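Side-chain contacts in D-isomer specific 2-hydroxyacid dehydrogenase family protein (Aeromonas salmonicida subsp. salmonicida, PDB 3HG7), which is probably an NAD-dependent oxidoreductase of the D-isomer specific 2-hydroxyacid dehydrogenase family: residues Asn296-Arg299 / Phe300-Gln304; Ala290-Phe293 / Val294-Tyr297. The protein carries 1 engineered substitution. All blocks are in the same frame, centred on the assembly; numbering follows the deposited sequence.

How the contacts relate
Contacts 1 and 2 are successive turns of one helix, 286-301. They share N296 and Y297, and their centres lie about 9 Å apart. Contact 2 is the more buried. It lies within the helix, where every residue keeps the regular backbone bonding. F293 and I292 face inward, while Q291 and R295 form an exposed polar flank. Contact 1 is only partly buried. Here the helix stops and the chain turns through a glycine, so backbone bonds to R299 O carry much of the contact. Between its own segments, the ring contact is a methyl of I301 over the Y297 face. In both, the inward face meets strands 50-53 and 70-73 of the five-stranded parallel sheet.

Contact 1: Asn296-Arg299 / Phe300-Gln304; sequences NYIR and FIDGQ
R299 and Q304 meet where helix 286-301 ends in a Schellman motif. G303 is the first residue to leave helical backbone angles, with phi 72°. G303 N bonds back to F300 O at 3.1 Å. Q304 N bonds to R299 O at 2.9 Å. D302 N adds a weak bond to R299 O, so this carbonyl takes two donors at the helix end. D302 N also makes a weak bond to I298 O. One turn earlier the helix is regular: F300 N bonds to N296 O and I301 N to Y297 O.

The main side-chain contact is a CH-pi interaction. I301 CG2 sits over one face of the Y297 ring, displaced toward the rim, 3.8 Å from its centroid. Its nearest ring atom is Y297 CZ, at 3.6 Å. I301 CD1 lies on the same side of the ring plane, beyond the rim near Y297 CE2. With chi1 67°, I301 CG1 stands between the backbone N and the carbonyl carbon, and CG2 is placed on the side of the tyrosine. Y297 OH makes a weak hydrogen bond to P28 O.

On another side of the helix, R299 reaches back along it, extended from CG to NE. R299 NH1 bonds to N296 OD1 at 3.0 Å, coming from above the amide plane. N296 OD1 also accepts D307 N and N296 ND2 bonds to Q72 OE1, so both polar atoms of this buried amide are satisfied and the helix is linked to the later chain and to strand 70-73. F300 packs against W70, their ring planes at about 40°. Across the turn, Q304 CB comes back to 4.3 Å from R299 CB.

Contact 2: Ala290-Phe293 / Val294-Tyr297; sequences AQIF and VRNY
The R295 guanidinium has Q291 O and I292 CA over one face, both displaced toward its rim. Q291 O lies 3.9 Å above the plane. Q291 OE1 is at the edge, in plane, but 3.9 Å from R295 NH2. The amide and guanidinium planes are 68° apart. R295 NH2 comes closer to the aliphatic part of Q291, 3.6 Å from CG. R295 bends at chi3 (-33°), which folds its head back over the preceding turn instead of letting it run straight out.

The F293 ring meets V294 N and Y297 CB obliquely. F293 CE2 is 4.2 Å from Y297 CB, and the two side chains lie side by side, pointing the same way. F293 CD2 touches V294 CG2 at 4.1 Å. V294 CG2 also rests on A290 O, at 3.4 Å.

I292 and N296 likewise lie side by side and point the same way. Four backbone bonds hold the turns: V294 N to A290 O, R295 N to Q291 O, N296 N to I292 O, and Y297 N to F293 O at 2.7 Å.

These are i to i+4 contacts within helix 286-301, which lies against the five-stranded parallel sheet. F293 meets W70 with the ring planes at about 10° and touches I50 and M52 of strand 50-53. I292 touches Q72 of strand 70-73. A290 and V294 pack against L21 and L22 of helix 15-24.

Contact 1: Asn296-Arg299 / Phe300-Gln304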
loop_
_atom_site.group_PDB
_atom_site.type_symbol
_atom_site.label_atom_id
_atom_site.label_comp_id
_atom_site.label_asym_id
_atom_site.label_seq_id
_atom_site.Cartn_x
_atom_site.Cartn_y
_atom_site.Cartn_z
ATOM N N ASN A 296 18.308 -10.705 -1.564
ATOM C CA ASN A 296 17.719 -11.948 -1.074
ATOM C C ASN A 296 18.305 -13.176 -1.756
ATOM O O ASN A 296 18.469 -14.217 -1.127
ATOM C CB ASN A 296 16.192 -11.924 -1.219
ATOM C CG ASN A 296 15.473 -11.506 0.075
ATOM O OD1 ASN A 296 16.048 -11.523 1.178
ATOM N ND2 ASN A 296 14.197 -11.172 -0.058
ATOM N N TYR A 297 18.646 -13.052 -3.034
ATOM C CA TYR A 297 19.258 -14.165 -3.769
ATOM C C TYR A 297 20.602 -14.562 -3.146
ATOM O O TYR A 297 20.866 -15.746 -2.911
ATOM C CB TYR A 297 19.418 -13.818 -5.256
ATOM C CG TYR A 297 20.082 -14.917 -6.050
ATOM C CD1 TYR A 297 19.358 -16.016 -6.486
ATOM C CD2 TYR A 297 21.428 -14.837 -6.390
ATOM C CE1 TYR A 297 19.971 -17.023 -7.214
ATOM C CE2 TYR A 297 22.050 -15.824 -7.112
ATOM C CZ TYR A 297 21.325 -16.926 -7.517
ATOM O OH TYR A 297 21.927 -17.934 -8.243
ATOM N N ILE A 298 21.438 -13.567 -2.864
ATOM C CA ILE A 298 22.712 -13.819 -2.148
ATOM C C ILE A 298 22.528 -14.557 -0.814
ATOM O O ILE A 298 23.285 -15.485 -0.521
ATOM C CB ILE A 298 23.522 -12.525 -1.904
ATOM C CG1 ILE A 298 23.787 -11.759 -3.203
ATOM C CG2 ILE A 298 24.846 -12.836 -1.148
ATOM C CD1 ILE A 298 24.404 -12.558 -4.324
ATOM N N ARG A 299 21.539 -14.158 -0.018
ATOM C CA ARG A 299 21.238 -14.861 1.243
ATOM C C ARG A 299 20.733 -16.275 0.948
ATOM O O ARG A 299 21.198 -17.267 1.525
ATOM C CB ARG A 299 20.191 -14.086 2.061
ATOM C CG ARG A 299 20.624 -12.715 2.629
ATOM C CD ARG A 299 19.392 -11.825 2.753
ATOM N NE ARG A 299 19.678 -10.487 3.281
ATOM C CZ ARG A 299 18.987 -9.388 2.979
ATOM N NH1 ARG A 299 17.955 -9.429 2.132
ATOM N NH2 ARG A 299 19.335 -8.222 3.517
ATOM N N PHE A 300 19.817 -16.381 -0.008
ATOM C CA PHE A 300 19.239 -17.678 -0.367
ATOM C C PHE A 300 20.251 -18.773 -0.756
ATOM O O PHE A 300 20.165 -19.917 -0.277
ATOM C CB PHE A 300 18.215 -17.472 -1.518
ATOM C CG PHE A 300 17.624 -18.741 -2.032
ATOM C CD1 PHE A 300 16.690 -19.448 -1.288
ATOM C CD2 PHE A 300 17.973 -19.225 -3.289
ATOM C CE1 PHE A 300 16.135 -20.656 -1.779
ATOM C CE2 PHE A 300 17.420 -20.418 -3.784
ATOM C CZ PHE A 300 16.487 -21.130 -3.018
ATOM N N ILE A 301 21.200 -18.429 -1.622
ATOM C CA ILE A 301 22.174 -19.430 -2.094
ATOM C C ILE A 301 23.240 -19.740 -1.048
ATOM O O ILE A 301 23.956 -20.735 -1.199
ATOM C CB ILE A 301 22.847 -19.030 -3.444
ATOM C CG1 ILE A 301 23.738 -17.803 -3.248
ATOM C CG2 ILE A 301 21.770 -18.829 -4.550
ATOM C CD1 ILE A 301 24.461 -17.392 -4.507
ATOM N N ASP A 302 23.303 -18.920 0.005
ATOM C CA ASP A 302 24.161 -19.197 1.175
ATOM C C ASP A 302 23.402 -19.911 2.297
ATOM O O ASP A 302 23.977 -20.197 3.332
ATOM C CB ASP A 302 24.760 -17.908 1.731
ATOM C CG ASP A 302 25.843 -17.314 0.842
ATOM O OD1 ASP A 302 26.343 -17.983 -0.086
ATOM O OD2 ASP A 302 26.229 -16.146 1.111
ATOM N N GLY A 303 22.111 -20.181 2.104
ATOM C CA GLY A 303 21.284 -20.767 3.161
ATOM C C GLY A 303 20.915 -19.863 4.328
ATOM O O GLY A 303 20.474 -20.346 5.375
ATOM N N GLN A 304 21.098 -18.560 4.162
ATOM C CA GLN A 304 20.797 -17.582 5.211
ATOM C C GLN A 304 19.363 -17.026 5.189
ATOM O O GLN A 304 18.685 -17.073 4.142
ATOM C CB GLN A 304 21.848 -16.462 5.187
ATOM C CG GLN A 304 23.246 -17.053 5.485
ATOM C CD GLN A 304 24.333 -16.025 5.695
ATOM O OE1 GLN A 304 25.166 -16.170 6.599
ATOM N NE2 GLN A 304 24.345 -14.983 4.866
#

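Contact 2: Ala290-Phe293 / Val294-Tyr297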
loop_
_atom_site.group_PDB
_atom_site.type_symbol
_atom_site.label_atom_id
_atom_site.label_comp_id
_atom_site.label_asym_id
_atom_site.label_seq_id
_atom_site.Cartn_x
_atom_site.Cartn_y
_atom_site.Cartn_z
ATOM N N ALA A 290 14.112 -5.278 -7.932
ATOM C CA ALA A 290 15.216 -6.129 -8.387
ATOM C C ALA A 290 16.360 -6.118 -7.392
ATOM O O ALA A 290 17.028 -7.132 -7.188
ATOM C CB ALA A 290 15.699 -5.704 -9.748
ATOM N N GLN A 291 16.584 -4.960 -6.769
ATOM C CA GLN A 291 17.578 -4.813 -5.728
ATOM C C GLN A 291 17.229 -5.702 -4.531
ATOM O O GLN A 291 18.112 -6.354 -3.979
ATOM C CB GLN A 291 17.663 -3.326 -5.315
ATOM C CG GLN A 291 18.846 -2.954 -4.434
ATOM C CD GLN A 291 18.880 -1.449 -4.096
ATOM O OE1 GLN A 291 19.799 -0.983 -3.414
ATOM N NE2 GLN A 291 17.894 -0.699 -4.578
ATOM N N ILE A 292 15.946 -5.756 -4.158
ATOM C CA ILE A 292 15.468 -6.653 -3.083
ATOM C C ILE A 292 15.697 -8.116 -3.460
ATOM O O ILE A 292 16.176 -8.912 -2.640
ATOM C CB ILE A 292 13.985 -6.409 -2.742
ATOM C CG1 ILE A 292 13.831 -5.054 -2.026
ATOM C CG2 ILE A 292 13.412 -7.504 -1.850
ATOM C CD1 ILE A 292 12.359 -4.610 -1.873
ATOM N N PHE A 293 15.376 -8.432 -4.706
ATOM C CA PHE A 293 15.572 -9.788 -5.222
ATOM C C PHE A 293 17.046 -10.202 -5.159
ATOM O O PHE A 293 17.377 -11.252 -4.611
ATOM C CB PHE A 293 15.030 -9.956 -6.642
ATOM C CG PHE A 293 15.322 -11.339 -7.210
ATOM C CD1 PHE A 293 14.456 -12.402 -6.962
ATOM C CD2 PHE A 293 16.499 -11.582 -7.912
ATOM C CE1 PHE A 293 14.735 -13.689 -7.450
ATOM C CE2 PHE A 293 16.825 -12.862 -8.364
ATOM C CZ PHE A 293 15.932 -13.926 -8.145
ATOM N N VAL A 294 17.938 -9.380 -5.696
ATOM C CA VAL A 294 19.355 -9.759 -5.725
ATOM C C VAL A 294 19.974 -9.877 -4.316
ATOM O O VAL A 294 20.765 -10.787 -4.079
ATOM C CB VAL A 294 20.160 -8.806 -6.654
ATOM C CG1 VAL A 294 21.670 -8.970 -6.470
ATOM C CG2 VAL A 294 19.738 -9.032 -8.095
ATOM N N ARG A 295 19.598 -9.002 -3.381
ATOM C CA ARG A 295 20.116 -9.118 -2.002
ATOM C C ARG A 295 19.594 -10.412 -1.358
ATOM O O ARG A 295 20.341 -11.135 -0.712
ATOM C CB ARG A 295 19.797 -7.870 -1.134
ATOM C CG ARG A 295 20.551 -6.591 -1.519
ATOM C CD ARG A 295 20.346 -5.441 -0.488
ATOM N NE ARG A 295 19.014 -5.473 0.123
ATOM C CZ ARG A 295 18.050 -4.578 -0.093
ATOM N NH1 ARG A 295 16.870 -4.722 0.507
ATOM N NH2 ARG A 295 18.259 -3.548 -0.904
ATOM N N ASN A 296 18.308 -10.705 -1.564
ATOM C CA ASN A 296 17.719 -11.948 -1.074
ATOM C C ASN A 296 18.305 -13.176 -1.756
ATOM O O ASN A 296 18.469 -14.217 -1.127
ATOM C CB ASN A 296 16.192 -11.924 -1.219
ATOM C CG ASN A 296 15.473 -11.506 0.075
ATOM O OD1 ASN A 296 16.048 -11.523 1.178
ATOM N ND2 ASN A 296 14.197 -11.172 -0.058
ATOM N N TYR A 297 18.646 -13.052 -3.034
ATOM C CA TYR A 297 19.258 -14.165 -3.769
ATOM C C TYR A 297 20.602 -14.562 -3.146
ATOM O O TYR A 297 20.866 -15.746 -2.911
ATOM C CB TYR A 297 19.418 -13.818 -5.256
ATOM C CG TYR A 297 20.082 -14.917 -6.050
ATOM C CD1 TYR A 297 19.358 -16.016 -6.486
ATOM C CD2 TYR A 297 21.428 -14.837 -6.390
ATOM C CE1 TYR A 297 19.971 -17.023 -7.214
ATOM C CE2 TYR A 297 22.050 -15.824 -7.112
ATOM C CZ TYR A 297 21.325 -16.926 -7.517
ATOM O OH TYR A 297 21.927 -17.934 -8.243
#